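Local coordinates for protein CurM Sulfotransferase (Moorea producta, PDB 4GBM) that probably transfers a sulfonate group from the donor PAPS to an intermediate of the curacin polyketide pathway, and is held here with the spent nucleotide PAP, at residues Q218-D223 and L306-P311; L79-L84 and L265-P270. The protein carries 2 engineered substitutions. All coordinates share one frame; numbering follows the deposited sequence.

Interaction 1 (Q218-D223 and L306-P311); sequences QIRYED and LSYELP. With A3P (adenosine-3'-5'-diphosphate), chain G; P6G (hexaethylene glycol), chain R.
At the outer edge of the parallel sheet of this sulfotransferase, strand 216-220 runs straight into helix 221-226, and the Schellman motif that ends helix 297-305 packs against that junction. Arg-220, at the N-cap position, reaches the end of the far helix with its guanidinium. NH1 and NH2 both grip the carbonyl oxygen of Leu-306, end-on, with Arg-220 NH1 2.7 Å and Arg-220 NH2 2.8 Å from Leu-306 O. The oxygen lies close to the guanidinium plane, and the forked grip leaves both bonds well short of straight. Arginine suits this place because its long chain, bent at chi3 (77°), can turn a flat pair of donors toward a helix C-terminus. The same group lies over one face of the Tyr-308 ring as a cation-pi pair, Arg-220 CZ standing 4.3 Å from the ring centroid, with NH1 above the middle of the ring and the two planes 35° apart. From the ring's edge, Glu-222 OE1 accepts a hydrogen bond from Tyr-308 OH at 2.7 Å, on the syn side of a carboxylate turned steeply to the ring. A bend at chi2 (77°) carries the acid there, while its OE2 accepts a hydrogen bond from the backbone N of His-165. Gln-218 NE2 and Ser-307 OG both hydrogen-bond to a hexaethylene glycol, probably from the crystallisation liquor, that skirts this edge. On the ligand side, Tyr-221 OH is 2.7 Å from N3 of adenosine-3'-5'-diphosphate and hydrogen-bonded to it, near the plane of the tyrosine ring. The guanidinium is thus placed where the helix end and the electron-rich ring would be expected to stabilise its positive charge, and the buried phenol hydroxyl is satisfied by a carboxylate that probably remains ionised.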
loop_
_atom_site.group_PDB
_atom_site.type_symbol
_atom_site.label_atom_id
_atom_site.label_comp_id
_atom_site.label_asym_id
_atom_site.label_seq_id
_atom_site.Cartn_x
_atom_site.Cartn_y
_atom_site.Cartn_z
ATOM N N GLN A 218 5.052 10.725 7.894
ATOM C CA GLN A 218 5.259 10.833 6.455
ATOM C C GLN A 218 6.603 10.257 6.047
ATOM O O GLN A 218 7.617 10.481 6.713
ATOM C CB GLN A 218 5.171 12.295 6.006
ATOM C CG GLN A 218 5.103 12.466 4.486
ATOM C CD GLN A 218 5.164 13.921 4.061
ATOM O OE1 GLN A 218 6.185 14.388 3.550
ATOM N NE2 GLN A 218 4.075 14.646 4.274
ATOM N N ILE A 219 6.601 9.506 4.946
ATOM C CA ILE A 219 7.829 9.031 4.315
ATOM C C ILE A 219 7.844 9.489 2.863
ATOM O O ILE A 219 6.875 9.296 2.141
ATOM C CB ILE A 219 7.942 7.498 4.368
ATOM C CG1 ILE A 219 8.107 7.039 5.824
ATOM C CG2 ILE A 219 9.144 7.004 3.521
ATOM C CD1 ILE A 219 8.128 5.543 5.996
ATOM N N ARG A 220 8.945 10.107 2.452
ATOM C CA ARG A 220 9.133 10.470 1.053
ATOM C C ARG A 220 9.873 9.335 0.375
ATOM O O ARG A 220 10.929 8.904 0.851
ATOM C CB ARG A 220 9.917 11.774 0.942
ATOM C CG ARG A 220 9.328 12.858 1.843
ATOM C CD ARG A 220 10.179 14.114 1.874
ATOM N NE ARG A 220 10.016 14.922 0.671
ATOM C CZ ARG A 220 8.955 15.682 0.412
ATOM N NH1 ARG A 220 8.923 16.386 -0.709
ATOM N NH2 ARG A 220 7.922 15.743 1.260
ATOM N N TYR A 221 9.311 8.856 -0.733
ATOM C CA TYR A 221 9.941 7.793 -1.516
ATOM C C TYR A 221 11.408 8.100 -1.800
ATOM O O TYR A 221 12.275 7.211 -1.738
ATOM C CB TYR A 221 9.194 7.587 -2.842
ATOM C CG TYR A 221 9.943 6.685 -3.789
ATOM C CD1 TYR A 221 9.872 5.299 -3.660
ATOM C CD2 TYR A 221 10.752 7.215 -4.792
ATOM C CE1 TYR A 221 10.578 4.459 -4.517
ATOM C CE2 TYR A 221 11.464 6.388 -5.661
ATOM C CZ TYR A 221 11.372 5.016 -5.519
ATOM O OH TYR A 221 12.076 4.215 -6.381
ATOM N N GLU A 222 11.685 9.358 -2.133
ATOM C CA GLU A 222 13.035 9.747 -2.520
ATOM C C GLU A 222 14.015 9.544 -1.363
ATOM O O GLU A 222 15.130 9.071 -1.583
ATOM C CB GLU A 222 13.061 11.188 -3.046
ATOM C CG GLU A 222 12.257 11.406 -4.352
ATOM C CD GLU A 222 10.742 11.472 -4.161
ATOM O OE1 GLU A 222 10.251 11.645 -3.021
ATOM O OE2 GLU A 222 10.043 11.353 -5.183
ATOM N N ASP A 223 13.578 9.873 -0.141
ATOM C CA ASP A 223 14.361 9.621 1.072
ATOM C C ASP A 223 14.464 8.119 1.341
ATOM O O ASP A 223 15.527 7.618 1.718
ATOM C CB ASP A 223 13.721 10.292 2.293
ATOM C CG ASP A 223 13.759 11.803 2.242
ATOM O OD1 ASP A 223 14.589 12.389 1.500
ATOM O OD2 ASP A 223 12.956 12.410 2.992
ATOM N N LEU A 306 3.450 19.506 -0.226
ATOM C CA LEU A 306 4.328 18.365 0.023
ATOM C C LEU A 306 5.811 18.682 -0.170
ATOM O O LEU A 306 6.643 17.782 -0.097
ATOM C CB LEU A 306 3.925 17.185 -0.867
ATOM C CG LEU A 306 2.543 16.581 -0.604
ATOM C CD1 LEU A 306 2.224 15.512 -1.645
ATOM C CD2 LEU A 306 2.447 15.987 0.807
ATOM N N SER A 307 6.128 19.952 -0.423
ATOM C CA SER A 307 7.516 20.412 -0.588
ATOM C C SER A 307 8.263 19.803 -1.780
ATOM O O SER A 307 9.483 19.636 -1.724
ATOM C CB SER A 307 8.325 20.196 0.704
ATOM O OG SER A 307 7.779 20.944 1.773
ATOM N N TYR A 308 7.543 19.473 -2.851
ATOM C CA TYR A 308 8.187 19.034 -4.086
ATOM C C TYR A 308 8.419 20.203 -5.043
ATOM O O TYR A 308 7.528 21.030 -5.243
ATOM C CB TYR A 308 7.350 17.960 -4.788
ATOM C CG TYR A 308 7.484 16.579 -4.189
ATOM C CD1 TYR A 308 8.715 15.921 -4.172
ATOM C CD2 TYR A 308 6.381 15.929 -3.640
ATOM C CE1 TYR A 308 8.843 14.654 -3.628
ATOM C CE2 TYR A 308 6.499 14.660 -3.092
ATOM C CZ TYR A 308 7.728 14.027 -3.093
ATOM O OH TYR A 308 7.841 12.769 -2.555
ATOM N N GLU A 309 9.616 20.249 -5.626
ATOM C CA GLU A 309 9.991 21.254 -6.620
ATOM C C GLU A 309 9.564 20.806 -8.005
ATOM O O GLU A 309 9.674 19.626 -8.345
ATOM C CB GLU A 309 11.509 21.459 -6.634
ATOM C CG GLU A 309 12.125 21.845 -5.301
ATOM C CD GLU A 309 13.643 21.739 -5.306
ATOM O OE1 GLU A 309 14.258 21.849 -6.394
ATOM O OE2 GLU A 309 14.225 21.545 -4.215
ATOM N N LEU A 310 9.096 21.754 -8.813
ATOM C CA LEU A 310 8.630 21.440 -10.157
ATOM C C LEU A 310 9.507 22.106 -11.219
ATOM O O LEU A 310 9.284 23.264 -11.566
ATOM C CB LEU A 310 7.159 21.847 -10.324
ATOM C CG LEU A 310 6.149 21.212 -9.363
ATOM C CD1 LEU A 310 4.757 21.768 -9.631
ATOM C CD2 LEU A 310 6.148 19.688 -9.463
ATOM N N PRO A 311 10.517 21.377 -11.734
ATOM C CA PRO A 311 11.391 21.968 -12.753
ATOM C C PRO A 311 10.710 22.146 -14.117
ATOM O O PRO A 311 9.567 21.715 -14.306
ATOM C CB PRO A 311 12.559 20.979 -12.848
ATOM C CG PRO A 311 12.080 19.710 -12.249
ATOM C CD PRO A 311 10.969 20.039 -11.300
HETATM P P1 A3P G . 8.211 1.714 -11.808
HETATM O O1P A3P G . 7.056 1.854 -12.766
HETATM O O2P A3P G . 8.808 0.329 -11.784
HETATM O O3P A3P G . 9.210 2.831 -11.920
HETATM P P2 A3P G . 4.045 0.791 -5.992
HETATM O O4P A3P G . 3.484 1.799 -5.040
HETATM O O5P A3P G . 3.196 0.490 -7.194
HETATM O O6P A3P G . 4.565 -0.442 -5.302
HETATM O "O5'" A3P G . 5.341 1.518 -6.631
HETATM C "C5'" A3P G . 5.993 0.920 -7.757
HETATM C "C4'" A3P G . 7.284 1.676 -7.955
HETATM O "O4'" A3P G . 8.178 1.347 -6.885
HETATM C "C3'" A3P G . 8.028 1.244 -9.203
HETATM O "O3'" A3P G . 7.502 1.915 -10.358
HETATM C "C2'" A3P G . 9.456 1.640 -8.846
HETATM O "O2'" A3P G . 9.722 2.994 -9.222
HETATM C "C1'" A3P G . 9.517 1.538 -7.325
HETATM N N9 A3P G . 10.332 0.364 -6.919
HETATM C C8 A3P G . 10.007 -0.942 -7.015
HETATM N N7 A3P G . 11.019 -1.736 -6.572
HETATM C C5 A3P G . 12.015 -0.911 -6.186
HETATM C C6 A3P G . 13.375 -1.064 -5.616
HETATM N N6 A3P G . 13.868 -2.300 -5.358
HETATM N N1 A3P G . 14.082 0.070 -5.363
HETATM C C2 A3P G . 13.589 1.306 -5.603
HETATM N N3 A3P G . 12.357 1.513 -6.114
HETATM C C4 A3P G . 11.557 0.462 -6.408
HETATM C C2 P6G R . 8.594 12.797 8.492
HETATM C C3 P6G R . 7.834 12.513 9.788
HETATM O O4 P6G R . 6.420 12.613 9.576
HETATM C C5 P6G R . 5.941 13.865 10.053
HETATM C C6 P6G R . 4.424 13.791 10.176
HETATM O O7 P6G R . 3.856 13.543 8.890
HETATM C C8 P6G R . 2.491 13.153 9.063
HETATM C C9 P6G R . 1.866 12.839 7.700
HETATM O O10 P6G R . 1.997 13.955 6.801
HETATM C C11 P6G R . 0.793 14.736 6.900
HETATM C C12 P6G R . 0.751 15.794 5.801
HETATM O O13 P6G R . 1.976 16.532 5.774
HETATM C C14 P6G R . 1.880 17.546 4.766
HETATM C C15 P6G R . 3.193 18.323 4.703
HETATM O O16 P6G R . 4.176 17.530 4.034
HETATM C C17 P6G R . 5.463 17.863 4.552
HETATM C C18 P6G R . 6.340 18.373 3.417
HETATM O O19 P6G R . 5.874 19.667 3.019
#

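Interaction 2 (L79-L84 and L265-P270). With ZN (zinc ion), chain C; A3P (adenosine-3'-5'-diphosphate), chain G.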
loop_
_atom_site.group_PDB
_atom_site.type_symbol
_atom_site.label_atom_id
_atom_site.label_comp_id
_atom_site.label_asym_id
_atom_site.label_seq_id
_atom_site.Cartn_x
_atom_site.Cartn_y
_atom_site.Cartn_z
ATOM N N LEU A 79 -14.879 -8.353 -5.953
ATOM C CA LEU A 79 -13.426 -8.288 -6.127
ATOM C C LEU A 79 -12.968 -8.868 -7.463
ATOM O O LEU A 79 -12.919 -10.089 -7.646
ATOM C CB LEU A 79 -12.692 -8.956 -4.954
ATOM C CG LEU A 79 -11.161 -8.849 -4.898
ATOM C CD1 LEU A 79 -10.692 -7.399 -4.909
ATOM C CD2 LEU A 79 -10.639 -9.566 -3.670
ATOM N N ASN A 80 -12.635 -7.971 -8.387
ATOM C CA ASN A 80 -12.094 -8.339 -9.689
ATOM C C ASN A 80 -10.788 -7.592 -9.920
ATOM O O ASN A 80 -10.755 -6.361 -9.888
ATOM C CB ASN A 80 -13.092 -8.017 -10.807
ATOM C CG ASN A 80 -14.446 -8.680 -10.598
ATOM O OD1 ASN A 80 -14.537 -9.813 -10.117
ATOM N ND2 ASN A 80 -15.508 -7.975 -10.972
ATOM N N LEU A 81 -9.716 -8.349 -10.145
ATOM C CA LEU A 81 -8.375 -7.778 -10.276
ATOM C C LEU A 81 -7.674 -8.277 -11.534
ATOM O O LEU A 81 -7.898 -9.413 -11.962
ATOM C CB LEU A 81 -7.536 -8.128 -9.041
ATOM C CG LEU A 81 -8.077 -7.756 -7.656
ATOM C CD1 LEU A 81 -7.334 -8.538 -6.582
ATOM C CD2 LEU A 81 -8.006 -6.254 -7.379
ATOM N N SER A 82 -6.818 -7.428 -12.107
ATOM C CA SER A 82 -6.055 -7.752 -13.319
ATOM C C SER A 82 -5.145 -8.967 -13.126
ATOM O O SER A 82 -4.980 -9.790 -14.029
ATOM C CB SER A 82 -5.223 -6.548 -13.761
ATOM O OG SER A 82 -6.050 -5.501 -14.239
ATOM N N TYR A 83 -4.555 -9.064 -11.942
ATOM C CA TYR A 83 -3.724 -10.202 -11.583
ATOM C C TYR A 83 -4.421 -11.008 -10.487
ATOM O O TYR A 83 -5.592 -10.759 -10.183
ATOM C CB TYR A 83 -2.326 -9.728 -11.174
ATOM C CG TYR A 83 -1.600 -9.016 -12.302
ATOM C CD1 TYR A 83 -0.844 -9.734 -13.232
ATOM C CD2 TYR A 83 -1.689 -7.632 -12.452
ATOM C CE1 TYR A 83 -0.185 -9.092 -14.276
ATOM C CE2 TYR A 83 -1.036 -6.981 -13.493
ATOM C CZ TYR A 83 -0.285 -7.716 -14.397
ATOM O OH TYR A 83 0.365 -7.077 -15.427
ATOM N N LEU A 84 -3.723 -11.973 -9.898
ATOM C CA LEU A 84 -4.391 -12.959 -9.039
ATOM C C LEU A 84 -4.788 -12.467 -7.639
ATOM O O LEU A 84 -5.759 -12.963 -7.064
ATOM C CB LEU A 84 -3.586 -14.265 -8.971
ATOM C CG LEU A 84 -3.226 -14.911 -10.317
ATOM C CD1 LEU A 84 -2.339 -16.127 -10.096
ATOM C CD2 LEU A 84 -4.460 -15.291 -11.141
ATOM N N LEU A 265 0.373 -9.916 -7.153
ATOM C CA LEU A 265 -0.005 -8.680 -7.835
ATOM C C LEU A 265 -1.513 -8.526 -7.838
ATOM O O LEU A 265 -2.244 -9.517 -7.793
ATOM C CB LEU A 265 0.523 -8.678 -9.273
ATOM C CG LEU A 265 1.920 -8.127 -9.564
ATOM C CD1 LEU A 265 3.016 -8.753 -8.689
ATOM C CD2 LEU A 265 2.217 -8.335 -11.046
ATOM N N SER A 266 -1.979 -7.283 -7.892
ATOM C CA SER A 266 -3.406 -7.009 -7.877
ATOM C C SER A 266 -3.780 -6.155 -9.064
ATOM O O SER A 266 -4.377 -6.662 -10.024
ATOM C CB SER A 266 -3.818 -6.329 -6.563
ATOM O OG SER A 266 -3.661 -7.232 -5.486
ATOM N N ILE A 267 -3.404 -4.877 -9.009
ATOM C CA ILE A 267 -3.838 -3.895 -10.008
ATOM C C ILE A 267 -2.834 -3.618 -11.119
ATOM O O ILE A 267 -3.231 -3.359 -12.252
ATOM C CB ILE A 267 -4.296 -2.568 -9.366
ATOM C CG1 ILE A 267 -3.156 -1.902 -8.582
ATOM C CG2 ILE A 267 -5.504 -2.813 -8.461
ATOM C CD1 ILE A 267 -3.340 -0.403 -8.368
ATOM N N SER A 268 -1.545 -3.655 -10.792
ATOM C CA SER A 268 -0.494 -3.526 -11.796
ATOM C C SER A 268 0.719 -4.297 -11.306
ATOM O O SER A 268 0.614 -5.077 -10.359
ATOM C CB SER A 268 -0.132 -2.059 -12.040
ATOM O OG SER A 268 0.716 -1.936 -13.172
ATOM N N ASP A 269 1.858 -4.085 -11.961
ATOM C CA ASP A 269 3.119 -4.699 -11.557
ATOM C C ASP A 269 3.965 -3.631 -10.873
ATOM O O ASP A 269 4.297 -2.622 -11.500
ATOM C CB ASP A 269 3.852 -5.260 -12.788
ATOM C CG ASP A 269 5.013 -6.179 -12.430
ATOM O OD1 ASP A 269 5.433 -6.188 -11.255
ATOM O OD2 ASP A 269 5.503 -6.903 -13.330
ATOM N N PRO A 270 4.305 -3.838 -9.582
ATOM C CA PRO A 270 5.158 -2.849 -8.902
ATOM C C PRO A 270 6.611 -2.901 -9.366
ATOM O O PRO A 270 7.405 -2.034 -8.996
ATOM C CB PRO A 270 5.046 -3.239 -7.425
ATOM C CG PRO A 270 4.705 -4.685 -7.430
ATOM C CD PRO A 270 3.863 -4.914 -8.673
HETATM ZN ZN ZN C . 6.647 -7.705 -10.739
HETATM P P1 A3P G . 8.211 1.714 -11.808
HETATM O O1P A3P G . 7.056 1.854 -12.766
HETATM O O2P A3P G . 8.808 0.329 -11.784
HETATM O O3P A3P G . 9.210 2.831 -11.920
HETATM P P2 A3P G . 4.045 0.791 -5.992
HETATM O O4P A3P G . 3.484 1.799 -5.040
HETATM O O5P A3P G . 3.196 0.490 -7.194
HETATM O O6P A3P G . 4.565 -0.442 -5.302
HETATM O "O5'" A3P G . 5.341 1.518 -6.631
HETATM C "C5'" A3P G . 5.993 0.920 -7.757
HETATM C "C4'" A3P G . 7.284 1.676 -7.955
HETATM O "O4'" A3P G . 8.178 1.347 -6.885
HETATM C "C3'" A3P G . 8.028 1.244 -9.203
HETATM O "O3'" A3P G . 7.502 1.915 -10.358
HETATM C "C2'" A3P G . 9.456 1.640 -8.846
HETATM O "O2'" A3P G . 9.722 2.994 -9.222
HETATM C "C1'" A3P G . 9.517 1.538 -7.325
HETATM N N9 A3P G . 10.332 0.364 -6.919
HETATM C C8 A3P G . 10.007 -0.942 -7.015
HETATM N N7 A3P G . 11.019 -1.736 -6.572
HETATM C C5 A3P G . 12.015 -0.911 -6.186
HETATM C C6 A3P G . 13.375 -1.064 -5.616
HETATM N N6 A3P G . 13.868 -2.300 -5.358
HETATM N N1 A3P G . 14.082 0.070 -5.363
HETATM C C2 A3P G . 13.589 1.306 -5.603
HETATM N N3 A3P G . 12.357 1.513 -6.114
HETATM C C4 A3P G . 11.557 0.462 -6.408
#
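Tyr-83 lays its ring against Leu-265, whose CD2 sits almost on the ring normal, 3.9 Å from the centroid, in a CH-pi contact over one face. The two side chains run side by side and point the same way, and they also meet at their roots, with Tyr-83 CB 3.6 Å from Leu-265 CB. Tyr-83 CG lies anti to its carbonyl carbon (chi1 -62°), which swings the ring along the 265-270 loop until Tyr-83 CE2 comes within 3.9 Å of Ser-268 C. A broad flat ring suits this place, since it can cover a leucine methyl and the loop backbone at Ser-268 together. With only an alanine methyl in place of the ring, Leu-265 CD2 would probably lose the aromatic face it rests on and the backbone near Ser-268 its cover. Farther along, Leu-81 CD2 touches Ile-267 CG2 more loosely, at 4.4 Å.

The contact joins two irregular loops, one linking helices 72-78 and 87-96, the other leading into the nucleotide pocket. Its backbone hydrogen bond runs from Tyr-83 N to Ser-266 O, at 3.1 Å and 163°. Ser-266 OG is hydrogen-bonded to His-65.

Metal coordination marks the pocket end: Asp-269 OD1 binds a zinc ion at 2.0 Å, His-261 being among its other ligands, and also accepts a hydrogen bond from Asn-271 N; OD2 forms a salt bridge with Lys-274. Next along the chain, Pro-270 O comes within 3.3 Å of C3' of adenosine-3'-5'-diphosphate.

Overall arrangement
Interactions 1 and 2 lie on different sides of the bound nucleotide, their centres 27 Å apart and their nearest atoms about 8 Å apart, without touching. Along the chain their segments alternate: 79-84, 218-223, 265-270, then 306-311. Interaction 1 belongs to the edge of the five-stranded parallel sheet, where the loop after helix 297-305 packs beside strand 216-220; interaction 2 joins two loops away from the sheet. Both reach adenosine-3'-5'-diphosphate, Tyr-221 at the adenine and Pro-270 at the ribose and 5'-phosphate. The pocket is therefore built from distant parts of the sequence, consistent with the P-loop-related sulfotransferase fold.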